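PDB 3BWT: pumilio homology domain family member 4 from Saccharomyces cerevisiae, which binds specific sequences in messenger RNAs through the eight Pumilio repeats of its RNA-binding domain, the part described here. Local coordinates for residues 285-296 and 323-333. Numbering follows the deposited sequence.
Sequences NYVLQTALDISH and HGKRIIGMLHL
Met330 lies against Gln289, Leu292 and Asp293, and its four side-chain atoms meet Leu292, then Gln289 twice, then Asp293. Met330 CB rests on Leu292, 3.7 Å from Leu292 CD1. CG reaches the aliphatic part of Gln289. Met330 SD accepts a weak hydrogen bond from Gln289 NE2, with 3.2 Å between Gln289 NE2 and Met330 SD. This bond is doubtful, because the Gln289 amide is poorly placed in the model. The chain then bends again, with chi3 at -45°, and this turns the methyl group to Asp293, where Met330 CE is 3.7 Å from Asp293 CB.

Three residues earlier, Ile327 enters as a knob into a hole formed by Asn285, Leu288, Gln289 and Leu292. Its two branches divide the work. Ile327 CD1 reaches into the hole, 3.8 Å from Gln289 CB, and CG2 packs on Leu292 CD1.

Arg326 bends at chi3 and lays its guanidinium flat on the Tyr286 ring. The planes are 16° apart and the group centres 4.3 Å. Tyr286 CE1 sits over the middle of the guanidinium face, a stacked cation-pi arrangement.

At the far end, Leu333 covers one face of the His296 ring. Leu333 CB is 3.6 Å from the ring centroid, a CH-pi contact. Tyr303 meets the same imidazole edge-to-face, and its OH is hydrogen-bonded to Met330 O.

The axes of helices 285-296 and 323-328 run nearly parallel, at 9° and 9.8 Å apart. Near-parallel stacking of helices from one layer to the next is characteristic of the Pumilio fold, an alpha-helical repeat solenoid. Here the chain's last helix and its C-terminal tail are laid against Pumilio repeat 8. Ile327 also touches Leu279 of helix 256-279 and Val310 of helix 300-310, while helix 245-253 packs against Val287 and Thr290.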
loop_
_atom_site.group_PDB
_atom_site.type_symbol
_atom_site.label_atom_id
_atom_site.label_comp_id
_atom_site.label_asym_id
_atom_site.label_seq_id
_atom_site.Cartn_x
_atom_site.Cartn_y
_atom_site.Cartn_z
ATOM N N ASN A 285 -10.921 -22.108 -12.558
ATOM C CA ASN A 285 -10.081 -23.291 -12.476
ATOM C C ASN A 285 -9.182 -23.240 -11.247
ATOM O O ASN A 285 -9.209 -24.148 -10.420
ATOM C CB ASN A 285 -9.233 -23.445 -13.734
ATOM C CG ASN A 285 -8.578 -24.812 -13.826
ATOM O OD1 ASN A 285 -9.097 -25.720 -14.484
ATOM N ND2 ASN A 285 -7.440 -24.972 -13.160
ATOM N N TYR A 286 -8.392 -22.174 -11.132
ATOM C CA TYR A 286 -7.488 -21.983 -9.991
ATOM C C TYR A 286 -8.217 -21.975 -8.660
ATOM O O TYR A 286 -7.711 -22.490 -7.671
ATOM C CB TYR A 286 -6.720 -20.668 -10.113
ATOM C CG TYR A 286 -5.823 -20.603 -11.304
ATOM C CD1 TYR A 286 -4.569 -21.191 -11.279
ATOM C CD2 TYR A 286 -6.226 -19.947 -12.462
ATOM C CE1 TYR A 286 -3.734 -21.139 -12.379
ATOM C CE2 TYR A 286 -5.396 -19.884 -13.569
ATOM C CZ TYR A 286 -4.152 -20.487 -13.524
ATOM O OH TYR A 286 -3.325 -20.435 -14.624
ATOM N N VAL A 287 -9.383 -21.341 -8.648
ATOM C CA VAL A 287 -10.251 -21.309 -7.485
ATOM C C VAL A 287 -10.713 -22.717 -7.137
ATOM O O VAL A 287 -10.767 -23.106 -5.971
ATOM C CB VAL A 287 -11.480 -20.447 -7.769
ATOM C CG1 VAL A 287 -12.460 -20.491 -6.596
ATOM C CG2 VAL A 287 -11.048 -19.023 -8.079
ATOM N N LEU A 288 -11.047 -23.478 -8.169
ATOM C CA LEU A 288 -11.440 -24.864 -7.996
ATOM C C LEU A 288 -10.295 -25.649 -7.382
ATOM O O LEU A 288 -10.505 -26.487 -6.508
ATOM C CB LEU A 288 -11.825 -25.486 -9.342
ATOM C CG LEU A 288 -12.319 -26.929 -9.219
ATOM C CD1 LEU A 288 -13.287 -27.034 -8.045
ATOM C CD2 LEU A 288 -12.959 -27.419 -10.514
ATOM N N GLN A 289 -9.084 -25.376 -7.858
ATOM C CA GLN A 289 -7.910 -26.084 -7.381
ATOM C C GLN A 289 -7.613 -25.694 -5.947
ATOM O O GLN A 289 -7.145 -26.504 -5.154
ATOM C CB GLN A 289 -6.701 -25.790 -8.256
ATOM C CG GLN A 289 -5.467 -26.563 -7.843
ATOM C CD GLN A 289 -4.294 -26.310 -8.759
ATOM O OE1 GLN A 289 -4.393 -25.533 -9.709
ATOM N NE2 GLN A 289 -3.166 -26.957 -8.477
ATOM N N THR A 290 -7.884 -24.440 -5.617
ATOM C CA THR A 290 -7.745 -23.992 -4.247
ATOM C C THR A 290 -8.741 -24.731 -3.368
ATOM O O THR A 290 -8.396 -25.170 -2.274
ATOM C CB THR A 290 -7.960 -22.487 -4.120
ATOM O OG1 THR A 290 -6.802 -21.818 -4.618
ATOM C CG2 THR A 290 -8.149 -22.104 -2.668
ATOM N N ALA A 291 -9.967 -24.876 -3.865
ATOM C CA ALA A 291 -11.045 -25.508 -3.113
ATOM C C ALA A 291 -10.681 -26.934 -2.734
ATOM O O ALA A 291 -10.869 -27.351 -1.593
ATOM C CB ALA A 291 -12.327 -25.490 -3.917
ATOM N N LEU A 292 -10.157 -27.673 -3.703
ATOM C CA LEU A 292 -9.692 -29.034 -3.472
ATOM C C LEU A 292 -8.512 -29.070 -2.510
ATOM O O LEU A 292 -8.448 -29.929 -1.641
ATOM C CB LEU A 292 -9.291 -29.695 -4.796
ATOM C CG LEU A 292 -10.429 -30.051 -5.752
ATOM C CD1 LEU A 292 -9.941 -30.083 -7.200
ATOM C CD2 LEU A 292 -11.062 -31.367 -5.354
ATOM N N ASP A 293 -7.570 -28.147 -2.679
ATOM C CA ASP A 293 -6.365 -28.128 -1.866
ATOM C C ASP A 293 -6.719 -27.870 -0.410
ATOM O O ASP A 293 -6.319 -28.626 0.476
ATOM C CB ASP A 293 -5.382 -27.072 -2.379
ATOM C CG ASP A 293 -4.135 -26.948 -1.503
ATOM O OD1 ASP A 293 -3.491 -27.978 -1.217
ATOM O OD2 ASP A 293 -3.795 -25.810 -1.107
ATOM N N ILE A 294 -7.481 -26.807 -0.167
ATOM C CA ILE A 294 -7.931 -26.490 1.184
ATOM C C ILE A 294 -8.738 -27.640 1.784
ATOM O O ILE A 294 -8.415 -28.126 2.865
ATOM C CB ILE A 294 -8.769 -25.189 1.234
ATOM C CG1 ILE A 294 -7.909 -23.986 0.857
ATOM C CG2 ILE A 294 -9.372 -24.987 2.623
ATOM C CD1 ILE A 294 -6.637 -23.873 1.670
ATOM N N SER A 295 -9.777 -28.077 1.076
ATOM C CA SER A 295 -10.673 -29.107 1.597
ATOM C C SER A 295 -9.946 -30.412 1.937
ATOM O O SER A 295 -10.273 -31.061 2.936
ATOM C CB SER A 295 -11.843 -29.361 0.643
ATOM O OG SER A 295 -11.401 -29.967 -0.557
ATOM N N HIS A 296 -8.961 -30.789 1.123
ATOM C CA HIS A 296 -8.136 -31.958 1.422
ATOM C C HIS A 296 -7.417 -31.825 2.758
ATOM O O HIS A 296 -7.210 -32.809 3.467
ATOM C CB HIS A 296 -7.089 -32.187 0.337
ATOM C CG HIS A 296 -6.110 -33.271 0.667
ATOM N ND1 HIS A 296 -6.460 -34.604 0.711
ATOM C CD2 HIS A 296 -4.789 -33.220 0.965
ATOM C CE1 HIS A 296 -5.400 -35.328 1.021
ATOM N NE2 HIS A 296 -4.373 -34.514 1.181
ATOM N N HIS A 323 -4.875 -26.990 -17.866
ATOM C CA HIS A 323 -5.801 -26.715 -16.766
ATOM C C HIS A 323 -6.514 -27.977 -16.279
ATOM O O HIS A 323 -6.737 -28.153 -15.075
ATOM C CB HIS A 323 -6.790 -25.589 -17.117
ATOM C CG HIS A 323 -7.710 -25.906 -18.254
ATOM N ND1 HIS A 323 -7.264 -26.112 -19.543
ATOM C CD2 HIS A 323 -9.058 -26.027 -18.300
ATOM C CE1 HIS A 323 -8.295 -26.367 -20.328
ATOM N NE2 HIS A 323 -9.397 -26.321 -19.599
ATOM N N GLY A 324 -6.854 -28.859 -17.212
ATOM C CA GLY A 324 -7.388 -30.158 -16.853
ATOM C C GLY A 324 -6.395 -30.924 -15.996
ATOM O O GLY A 324 -6.748 -31.429 -14.924
ATOM N N LYS A 325 -5.147 -31.002 -16.459
ATOM C CA LYS A 325 -4.101 -31.718 -15.727
ATOM C C LYS A 325 -3.862 -31.143 -14.327
ATOM O O LYS A 325 -3.362 -31.833 -13.446
ATOM C CB LYS A 325 -2.781 -31.720 -16.506
ATOM C CG LYS A 325 -2.706 -32.683 -17.681
ATOM C CD LYS A 325 -1.353 -32.553 -18.359
ATOM C CE LYS A 325 -1.404 -32.947 -19.832
ATOM N NZ LYS A 325 -0.369 -32.216 -20.632
ATOM N N ARG A 326 -4.206 -29.875 -14.133
ATOM C CA ARG A 326 -3.984 -29.219 -12.857
ATOM C C ARG A 326 -4.914 -29.797 -11.801
ATOM O O ARG A 326 -4.487 -30.144 -10.695
ATOM C CB ARG A 326 -4.234 -27.721 -12.994
ATOM C CG ARG A 326 -3.357 -26.870 -12.101
ATOM C CD ARG A 326 -4.012 -25.536 -11.765
ATOM N NE ARG A 326 -4.537 -24.845 -12.935
ATOM C CZ ARG A 326 -3.796 -24.424 -13.953
ATOM N NH1 ARG A 326 -2.487 -24.640 -13.954
ATOM N NH2 ARG A 326 -4.368 -23.802 -14.978
ATOM N N ILE A 327 -6.192 -29.895 -12.153
ATOM C CA ILE A 327 -7.211 -30.408 -11.252
ATOM C C ILE A 327 -7.039 -31.900 -11.006
ATOM O O ILE A 327 -7.300 -32.394 -9.911
ATOM C CB ILE A 327 -8.616 -30.153 -11.807
ATOM C CG1 ILE A 327 -8.820 -28.656 -12.069
ATOM C CG2 ILE A 327 -9.663 -30.683 -10.849
ATOM C CD1 ILE A 327 -8.697 -27.791 -10.833
ATOM N N ILE A 328 -6.608 -32.613 -12.037
ATOM C CA ILE A 328 -6.323 -34.034 -11.922
ATOM C C ILE A 328 -5.310 -34.256 -10.800
ATOM O O ILE A 328 -5.338 -35.276 -10.093
ATOM C CB ILE A 328 -5.774 -34.587 -13.254
ATOM C CG1 ILE A 328 -6.852 -34.515 -14.338
ATOM C CG2 ILE A 328 -5.291 -36.012 -13.094
ATOM C CD1 ILE A 328 -6.378 -34.933 -15.716
ATOM N N GLY A 329 -4.425 -33.279 -10.633
ATOM C CA GLY A 329 -3.370 -33.357 -9.643
ATOM C C GLY A 329 -3.897 -33.215 -8.232
ATOM O O GLY A 329 -3.236 -33.608 -7.269
ATOM N N MET A 330 -5.095 -32.658 -8.104
ATOM C CA MET A 330 -5.655 -32.373 -6.791
ATOM C C MET A 330 -6.606 -33.473 -6.349
ATOM O O MET A 330 -7.232 -33.366 -5.296
ATOM C CB MET A 330 -6.404 -31.035 -6.811
ATOM C CG MET A 330 -5.654 -29.892 -7.486
ATOM S SD MET A 330 -4.078 -29.509 -6.694
ATOM C CE MET A 330 -4.575 -29.514 -4.972
ATOM N N LEU A 331 -6.693 -34.539 -7.138
ATOM C CA LEU A 331 -7.835 -35.446 -7.045
ATOM C C LEU A 331 -7.797 -36.607 -6.053
ATOM O O LEU A 331 -8.830 -36.942 -5.468
ATOM C CB LEU A 331 -8.236 -35.956 -8.425
ATOM C CG LEU A 331 -9.359 -35.110 -9.013
ATOM C CD1 LEU A 331 -10.043 -35.866 -10.140
ATOM C CD2 LEU A 331 -10.355 -34.743 -7.913
ATOM N N HIS A 332 -6.648 -37.241 -5.860
ATOM C CA HIS A 332 -6.652 -38.433 -5.009
ATOM C C HIS A 332 -5.826 -38.291 -3.733
ATOM O O HIS A 332 -6.139 -38.913 -2.717
ATOM C CB HIS A 332 -6.275 -39.675 -5.819
ATOM C CG HIS A 332 -7.160 -39.894 -7.007
ATOM N ND1 HIS A 332 -8.438 -40.402 -6.898
ATOM C CD2 HIS A 332 -6.966 -39.644 -8.325
ATOM C CE1 HIS A 332 -8.986 -40.469 -8.098
ATOM N NE2 HIS A 332 -8.114 -40.015 -8.982
ATOM N N LEU A 333 -4.787 -37.463 -3.803
ATOM C CA LEU A 333 -3.999 -37.054 -2.639
ATOM C C LEU A 333 -4.155 -37.968 -1.420
ATOM O O LEU A 333 -3.254 -38.069 -0.584
ATOM C CB LEU A 333 -4.355 -35.613 -2.264
ATOM C CG LEU A 333 -3.703 -34.504 -3.092
ATOM C CD1 LEU A 333 -3.338 -34.996 -4.483
ATOM C CD2 LEU A 333 -4.623 -33.289 -3.170
#